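Local structure of glycoside transferase (Listeria monocytogenes, 6R2M) at residues 106-111 / 164-169; 112-117 / 121-126. The protein is an extracellular glycoside hydrolase that probably acts on exopolysaccharide. One frame throughout, in Å; residues are numbered along the deposited sequence.

Interaction 1: residues 106-111 / 164-169; sequences ITEALY and NIQAMQ
E108 reaches across to the first turn of the short helix 165-170 and meets Q166 with its carboxylate and A167 with its stem. The two long side chains lie nearly at right angles, and their flat ends, carboxylate and amide, are turned 80° against each other. Q166 NE2 donates to E108 OE1 over 2.9 Å in a moderately bent bond, the N-H...O angle being 151°; the acceptor lies close to the amide plane, and the donor arrives almost in line with the CD-OE1 bond. The E108 chain bends at chi2 (-64°), bringing the carboxylate alongside the first turn of helix 165-170, with E108 OE2 3.5 Å from A167 CA. The contact lies in a mainly helical domain, probably an alpha/alpha barrel of the kind found in family 8 glycoside hydrolases: here the long helix 100-116 receives a brief helix that follows a run of short strands. Nearer the backbone the contact turns apolar, E108 CG lying 3.7 Å from A167 CB. N164 is the N-cap: its OD1 accepts from A167 N at 3.0 Å, the donor standing well above the carbonyl plane. F104, one turn before E108, also touches N164 and A167.

Interaction 2: residues 112-117 / 121-126; sequences QASEKF and SYKKMA
A113 begins the contact by setting its methyl against the ring of Y122, A113 CB standing 3.7 Å from Y122 CD2, at a slant that is neither squarely over the face nor at the edge. F69 of helix 66-79 and V61 of helix 50-62 also touch this buried alanine. S114 follows, and its CA is the nearest to that of Y122, 5.1 Å away. Its CB rests 3.8 Å from Y122 CB and comes still closer to the next residue's backbone, 3.5 Å from K123 N. The backbone N of S114 lies at the edge of the tyrosine ring, in its plane. The serine hydroxyl, with chi1 at 79°, sits between its own backbone N and carbonyl carbon and is hydrogen-bonded to Y111 O one turn earlier; K123 CB packs beside this oxygen without a bond.

These residues form the closed end of an alpha-hairpin: the end of helix 100-116 and the start of helix 120-136 run antiparallel, joined by a very short turn; the axes of 112-116 and 121-126 make 168° and come within 7.9 Å. Pairs of this type are the building units of alpha/alpha barrels.

F117, the first residue to leave helical backbone angles, adds the last contact. Its ring and that of Y122 cross obliquely, meeting edge to edge with F117 CD2 4.2 Å from Y122 CE2, while K116 CB lies above one face of the phenylalanine toward its rim. Y122 CG stands anti to the carbonyl carbon (chi1 -70°), which brings the CD2-CE2 side of the ring to A113 and F117. F119, in the turn itself, and F69 each make an edge-to-face stack with the Y122 ring, and Y122 OH is hydrogen-bonded to Q70 OE1, which gives the hydroxyl of this buried tyrosine a polar partner in helix 66-79.

Overall arrangement
Traced from the N terminus, the chain enters helix 100-116 and takes part first in interaction 1 and then, within the same helix, in interaction 2. The latter closes at once: a brief turn leads into helix 120-136, whose first turns fold back on the end of the preceding helix. Only after the rest of that helix and a run of short strands does segment 164-169 arrive to close the far larger loop of interaction 1, inside which interaction 2 is nested. Their centres lie about 11 Å apart, and they touch directly, L110 and Y111 packing against Y122, K123 and A126. Helix 100-116 is thus shared, tying its hairpin partner to the start of helix 165-170.

Interaction 1: residues 106-111 / 164-169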
ATOM      1  N   ILE A 106      -0.672   4.306   7.224  1.00  5.88           N
ATOM      2  CA  ILE A 106      -1.296   4.398   8.539  1.00  5.39           C
ATOM      3  C   ILE A 106      -1.744   5.828   8.816  1.00  4.37           C
ATOM      4  O   ILE A 106      -2.855   6.057   9.307  1.00  7.37           O
ATOM      5  CB  ILE A 106      -0.323   3.875   9.613  1.00  7.78           C
ATOM      6  CG1 ILE A 106      -0.299   2.338   9.554  1.00  6.53           C
ATOM      7  CG2 ILE A 106      -0.733   4.332  11.015  1.00  9.36           C
ATOM      8  CD1 ILE A 106       0.901   1.681  10.249  1.00  5.38           C
ATOM      9  N   THR A 107      -0.878   6.811   8.529  1.00  6.22           N
ATOM     10  CA  THR A 107      -1.252   8.191   8.805  1.00  7.41           C
ATOM     11  C   THR A 107      -2.392   8.635   7.907  1.00  7.50           C
ATOM     12  O   THR A 107      -3.292   9.340   8.365  1.00  8.27           O
ATOM     13  CB  THR A 107      -0.059   9.139   8.658  1.00  8.23           C
ATOM     14  OG1 THR A 107       0.510   9.035   7.341  1.00  8.32           O
ATOM     15  CG2 THR A 107       0.992   8.807   9.699  1.00 12.12           C
ATOM     16  N   GLU A 108      -2.409   8.187   6.642  1.00  8.12           N
ATOM     17  CA  GLU A 108      -3.551   8.480   5.784  1.00  8.65           C
ATOM     18  C   GLU A 108      -4.837   7.913   6.370  1.00  9.98           C
ATOM     19  O   GLU A 108      -5.867   8.587   6.389  1.00  7.93           O
ATOM     20  CB  GLU A 108      -3.323   7.926   4.379  1.00 11.37           C
ATOM     21  CG  GLU A 108      -2.512   8.864   3.507  1.00 14.88           C
ATOM     22  CD  GLU A 108      -3.240  10.176   3.263  1.00 22.72           C
ATOM     23  OE1 GLU A 108      -4.298  10.155   2.603  1.00 30.59           O
ATOM     24  OE2 GLU A 108      -2.766  11.221   3.742  1.00 19.83           O
ATOM     25  N   ALA A 109      -4.786   6.686   6.884  1.00  6.85           N
ATOM     26  CA  ALA A 109      -5.972   6.083   7.469  1.00  5.73           C
ATOM     27  C   ALA A 109      -6.435   6.864   8.691  1.00  7.31           C
ATOM     28  O   ALA A 109      -7.635   7.086   8.879  1.00  9.53           O
ATOM     29  CB  ALA A 109      -5.679   4.623   7.813  1.00  9.41           C
ATOM     30  N   LEU A 110      -5.487   7.328   9.510  1.00  5.43           N
ATOM     31  CA  LEU A 110      -5.831   8.115  10.686  1.00  5.27           C
ATOM     32  C   LEU A 110      -6.472   9.442  10.312  1.00  7.87           C
ATOM     33  O   LEU A 110      -7.429   9.876  10.970  1.00  6.40           O
ATOM     34  CB  LEU A 110      -4.584   8.351  11.531  1.00  4.69           C
ATOM     35  CG  LEU A 110      -4.112   7.136  12.348  1.00  6.31           C
ATOM     36  CD1 LEU A 110      -2.717   7.416  12.834  1.00  9.67           C
ATOM     37  CD2 LEU A 110      -5.030   6.841  13.526  1.00  6.96           C
ATOM     38  N   TYR A 111      -5.942  10.118   9.290  1.00  7.29           N
ATOM     39  CA  TYR A 111      -6.552  11.374   8.859  1.00  9.11           C
ATOM     40  C   TYR A 111      -7.981  11.142   8.390  1.00  7.61           C
ATOM     41  O   TYR A 111      -8.896  11.897   8.744  1.00 10.08           O
ATOM     42  CB  TYR A 111      -5.726  12.013   7.743  1.00  6.85           C
ATOM     43  CG  TYR A 111      -4.462  12.704   8.193  1.00  7.48           C
ATOM     44  CD1 TYR A 111      -4.484  13.691   9.167  1.00 11.17           C
ATOM     45  CD2 TYR A 111      -3.249  12.374   7.622  1.00  6.73           C
ATOM     46  CE1 TYR A 111      -3.324  14.324   9.556  1.00  7.46           C
ATOM     47  CE2 TYR A 111      -2.083  12.994   8.008  1.00  9.83           C
ATOM     48  CZ  TYR A 111      -2.133  13.970   8.969  1.00  9.09           C
ATOM     49  OH  TYR A 111      -0.966  14.596   9.346  1.00  9.87           O
ATOM     50  N   ASN A 164       3.775   7.580  -1.553  1.00  8.60           N
ATOM     51  CA  ASN A 164       2.343   7.794  -1.405  1.00  8.46           C
ATOM     52  C   ASN A 164       2.176   9.296  -1.590  1.00 10.71           C
ATOM     53  O   ASN A 164       2.467  10.065  -0.674  1.00  9.24           O
ATOM     54  CB  ASN A 164       1.864   7.300  -0.043  1.00  8.95           C
ATOM     55  CG  ASN A 164       0.367   7.419   0.144  1.00 11.98           C
ATOM     56  OD1 ASN A 164      -0.263   8.402  -0.262  1.00 12.45           O
ATOM     57  ND2 ASN A 164      -0.209   6.419   0.793  1.00 11.17           N
ATOM     58  N   ILE A 165       1.783   9.716  -2.797  1.00 10.44           N
ATOM     59  CA  ILE A 165       1.789  11.142  -3.115  1.00  9.00           C
ATOM     60  C   ILE A 165       0.804  11.892  -2.231  1.00 12.28           C
ATOM     61  O   ILE A 165       1.096  12.986  -1.740  1.00  8.69           O
ATOM     62  CB  ILE A 165       1.482  11.359  -4.609  1.00 10.61           C
ATOM     63  CG1 ILE A 165       2.557  10.692  -5.471  1.00 10.50           C
ATOM     64  CG2 ILE A 165       1.353  12.871  -4.929  1.00 10.74           C
ATOM     65  CD1 ILE A 165       4.003  11.056  -5.100  1.00  9.84           C
ATOM     66  N   GLN A 166      -0.382  11.326  -2.017  1.00 13.49           N
ATOM     67  CA  GLN A 166      -1.356  11.991  -1.157  1.00 14.50           C
ATOM     68  C   GLN A 166      -0.795  12.221   0.245  1.00 13.07           C
ATOM     69  O   GLN A 166      -0.910  13.325   0.792  1.00 13.68           O
ATOM     70  CB  GLN A 166      -2.652  11.175  -1.105  1.00 17.60           C
ATOM     71  CG  GLN A 166      -3.651  11.706  -0.086  1.00 30.11           C
ATOM     72  CD  GLN A 166      -5.090  11.575  -0.536  1.00 35.01           C
ATOM     73  OE1 GLN A 166      -5.420  11.825  -1.696  1.00 39.25           O
ATOM     74  NE2 GLN A 166      -5.958  11.164   0.383  1.00 34.29           N
ATOM     75  N   ALA A 167      -0.142  11.207   0.820  1.00 11.23           N
ATOM     76  CA  ALA A 167       0.393  11.367   2.167  1.00 12.54           C
ATOM     77  C   ALA A 167       1.511  12.402   2.190  1.00 16.09           C
ATOM     78  O   ALA A 167       1.618  13.197   3.132  1.00 14.24           O
ATOM     79  CB  ALA A 167       0.896  10.026   2.705  1.00 11.28           C
ATOM     80  N   MET A 168       2.346  12.417   1.158  1.00 10.08           N
ATOM     81  CA  MET A 168       3.459  13.360   1.133  1.00  9.44           C
ATOM     82  C   MET A 168       2.975  14.796   0.994  1.00 12.70           C
ATOM     83  O   MET A 168       3.586  15.710   1.561  1.00 13.22           O
ATOM     84  CB  MET A 168       4.426  13.007   0.003  1.00 11.54           C
ATOM     85  CG  MET A 168       5.072  11.668   0.197  1.00  9.18           C
ATOM     86  SD  MET A 168       6.106  11.214  -1.201  1.00 12.92           S
ATOM     87  CE  MET A 168       7.301  12.555  -1.168  1.00 13.18           C
ATOM     88  N   GLN A 169       1.881  15.014   0.260  1.00 12.44           N
ATOM     89  CA  GLN A 169       1.334  16.364   0.169  1.00 13.42           C
ATOM     90  C   GLN A 169       0.699  16.792   1.486  1.00 17.19           C
ATOM     91  O   GLN A 169       0.731  17.983   1.828  1.00 17.61           O
ATOM     92  CB  GLN A 169       0.328  16.438  -0.983  1.00 16.52           C
ATOM     93  CG  GLN A 169       0.953  16.167  -2.342  1.00 14.84           C
ATOM     94  CD  GLN A 169      -0.070  15.982  -3.447  1.00 19.93           C
ATOM     95  OE1 GLN A 169      -1.223  15.636  -3.198  1.00 22.79           O
ATOM     96  NE2 GLN A 169       0.361  16.197  -4.685  1.00 21.39           N
TER

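Interaction 2: residues 112-117 / 121-126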
ATOM      1  N   GLN A 112      -8.188  10.105   7.578  1.00  9.43           N
ATOM      2  CA  GLN A 112      -9.527   9.810   7.072  1.00 10.67           C
ATOM      3  C   GLN A 112     -10.465   9.413   8.202  1.00  6.43           C
ATOM      4  O   GLN A 112     -11.622   9.838   8.228  1.00  8.58           O
ATOM      5  CB  GLN A 112      -9.465   8.700   6.022  1.00 14.00           C
ATOM      6  CG  GLN A 112      -8.702   9.078   4.768  1.00 17.84           C
ATOM      7  CD  GLN A 112      -9.328  10.262   4.059  1.00 25.39           C
ATOM      8  OE1 GLN A 112      -8.640  11.213   3.674  1.00 32.19           O
ATOM      9  NE2 GLN A 112     -10.640  10.216   3.893  1.00 19.16           N
ATOM     10  N   ALA A 113      -9.961   8.638   9.165  1.00  6.68           N
ATOM     11  CA  ALA A 113     -10.758   8.226  10.318  1.00  7.82           C
ATOM     12  C   ALA A 113     -11.105   9.404  11.224  1.00  7.30           C
ATOM     13  O   ALA A 113     -12.180   9.432  11.825  1.00  8.47           O
ATOM     14  CB  ALA A 113     -10.008   7.153  11.113  1.00  7.47           C
ATOM     15  N   SER A 114     -10.188  10.358  11.382  1.00  8.15           N
ATOM     16  CA  SER A 114     -10.503  11.539  12.180  1.00  7.44           C
ATOM     17  C   SER A 114     -11.746  12.250  11.656  1.00 10.46           C
ATOM     18  O   SER A 114     -12.549  12.761  12.442  1.00 11.83           O
ATOM     19  CB  SER A 114      -9.292  12.475  12.220  1.00  8.79           C
ATOM     20  OG  SER A 114      -9.180  13.229  11.023  1.00 15.01           O
ATOM     21  N   GLU A 115     -11.937  12.264  10.335  1.00  8.84           N
ATOM     22  CA  GLU A 115     -13.132  12.869   9.762  1.00  9.86           C
ATOM     23  C   GLU A 115     -14.307  11.902   9.828  1.00  7.98           C
ATOM     24  O   GLU A 115     -15.371  12.238  10.359  1.00 11.32           O
ATOM     25  CB  GLU A 115     -12.866  13.297   8.319  1.00 12.21           C
ATOM     26  CG  GLU A 115     -11.757  14.322   8.195  1.00 11.53           C
ATOM     27  CD  GLU A 115     -11.375  14.584   6.751  1.00 21.43           C
ATOM     28  OE1 GLU A 115     -11.831  13.839   5.853  1.00 19.99           O
ATOM     29  OE2 GLU A 115     -10.607  15.536   6.509  1.00 21.00           O
ATOM     30  N   LYS A 116     -14.101  10.676   9.345  1.00  8.43           N
ATOM     31  CA  LYS A 116     -15.188   9.700   9.269  1.00 10.53           C
ATOM     32  C   LYS A 116     -15.823   9.462  10.635  1.00 11.60           C
ATOM     33  O   LYS A 116     -17.050   9.326  10.745  1.00 11.09           O
ATOM     34  CB  LYS A 116     -14.654   8.387   8.684  1.00  7.95           C
ATOM     35  CG  LYS A 116     -15.708   7.289   8.497  1.00  9.25           C
ATOM     36  CD  LYS A 116     -16.686   7.669   7.398  1.00 11.50           C
ATOM     37  CE  LYS A 116     -17.435   6.420   6.911  1.00 12.62           C
ATOM     38  NZ  LYS A 116     -18.411   6.770   5.834  1.00 12.83           N
ATOM     39  N   PHE A 117     -15.003   9.405  11.687  1.00  7.76           N
ATOM     40  CA  PHE A 117     -15.448   9.059  13.030  1.00  8.61           C
ATOM     41  C   PHE A 117     -15.510  10.258  13.971  1.00  9.90           C
ATOM     42  O   PHE A 117     -15.670  10.062  15.180  1.00 12.49           O
ATOM     43  CB  PHE A 117     -14.529   7.990  13.620  1.00  8.92           C
ATOM     44  CG  PHE A 117     -14.450   6.739  12.792  1.00  7.31           C
ATOM     45  CD1 PHE A 117     -15.591   6.217  12.181  1.00  7.39           C
ATOM     46  CD2 PHE A 117     -13.243   6.075  12.634  1.00  9.05           C
ATOM     47  CE1 PHE A 117     -15.527   5.058  11.427  1.00  9.55           C
ATOM     48  CE2 PHE A 117     -13.167   4.922  11.886  1.00  6.24           C
ATOM     49  CZ  PHE A 117     -14.312   4.413  11.270  1.00  7.79           C
ATOM     50  N   SER A 121      -8.434  13.452  17.725  1.00 10.00           N
ATOM     51  CA  SER A 121      -7.139  12.967  18.192  1.00 10.76           C
ATOM     52  C   SER A 121      -6.470  12.024  17.192  1.00  9.54           C
ATOM     53  O   SER A 121      -5.240  11.915  17.197  1.00 10.30           O
ATOM     54  CB  SER A 121      -7.260  12.310  19.571  1.00 17.76           C
ATOM     55  OG  SER A 121      -8.092  11.174  19.551  1.00 19.15           O
ATOM     56  N   TYR A 122      -7.228  11.371  16.304  1.00  9.16           N
ATOM     57  CA  TYR A 122      -6.576  10.606  15.240  1.00  7.54           C
ATOM     58  C   TYR A 122      -5.772  11.528  14.326  1.00  7.33           C
ATOM     59  O   TYR A 122      -4.692  11.171  13.846  1.00  7.60           O
ATOM     60  CB  TYR A 122      -7.611   9.835  14.409  1.00  5.06           C
ATOM     61  CG  TYR A 122      -8.289   8.669  15.100  1.00  6.05           C
ATOM     62  CD1 TYR A 122      -7.690   7.991  16.159  1.00 10.67           C
ATOM     63  CD2 TYR A 122      -9.535   8.238  14.669  1.00  8.25           C
ATOM     64  CE1 TYR A 122      -8.332   6.911  16.770  1.00  8.10           C
ATOM     65  CE2 TYR A 122     -10.172   7.178  15.261  1.00  6.83           C
ATOM     66  CZ  TYR A 122      -9.574   6.516  16.304  1.00  9.29           C
ATOM     67  OH  TYR A 122     -10.242   5.469  16.889  1.00  8.98           O
ATOM     68  N   LYS A 123      -6.286  12.717  14.070  1.00  7.15           N
ATOM     69  CA  LYS A 123      -5.576  13.645  13.162  1.00  9.05           C
ATOM     70  C   LYS A 123      -4.287  14.111  13.832  1.00  9.71           C
ATOM     71  O   LYS A 123      -3.312  14.206  13.176  1.00  8.67           O
ATOM     72  CB  LYS A 123      -6.438  14.884  12.881  1.00  9.79           C
ATOM     73  CG  LYS A 123      -5.800  15.985  12.040  1.00 19.08           C
ATOM     74  CD  LYS A 123      -6.845  16.936  11.572  1.00 24.62           C
ATOM     75  CE  LYS A 123      -6.505  17.674  10.294  1.00 22.23           C
ATOM     76  NZ  LYS A 123      -5.407  18.613  10.611  1.00 31.59           N
ATOM     77  N   LYS A 124      -4.371  14.407  15.125  1.00  9.92           N
ATOM     78  CA  LYS A 124      -3.175  14.891  15.806  1.00 10.02           C
ATOM     79  C   LYS A 124      -2.138  13.790  15.949  1.00  9.21           C
ATOM     80  O   LYS A 124      -0.931  14.065  15.892  1.00  9.95           O
ATOM     81  CB  LYS A 124      -3.528  15.475  17.179  1.00 11.62           C
ATOM     82  CG  LYS A 124      -4.654  16.501  17.156  1.00 15.43           C
ATOM     83  CD  LYS A 124      -4.504  17.515  16.039  1.00 20.58           C
ATOM     84  CE  LYS A 124      -5.667  18.520  16.041  1.00 20.57           C
ATOM     85  NZ  LYS A 124      -5.407  19.688  15.132  1.00 11.66           N
ATOM     86  N   MET A 125      -2.597  12.547  16.117  1.00  8.29           N
ATOM     87  CA  MET A 125      -1.691  11.406  16.129  1.00  8.51           C
ATOM     88  C   MET A 125      -0.973  11.270  14.795  1.00 10.06           C
ATOM     89  O   MET A 125       0.246  11.074  14.755  1.00  8.79           O
ATOM     90  CB  MET A 125      -2.471  10.130  16.458  1.00  7.13           C
ATOM     91  CG  MET A 125      -1.633   8.879  16.458  1.00  7.87           C
ATOM     92  SD  MET A 125      -2.665   7.462  16.942  1.00 14.44           S
ATOM     93  CE  MET A 125      -1.555   6.098  16.674  1.00 21.48           C
ATOM     94  N   ALA A 126      -1.711  11.399  13.690  1.00  7.18           N
ATOM     95  CA  ALA A 126      -1.095  11.285  12.373  1.00  5.36           C
ATOM     96  C   ALA A 126      -0.113  12.424  12.117  1.00  6.76           C
ATOM     97  O   ALA A 126       0.959  12.198  11.533  1.00  8.70           O
ATOM     98  CB  ALA A 126      -2.175  11.241  11.298  1.00  8.35           C
TER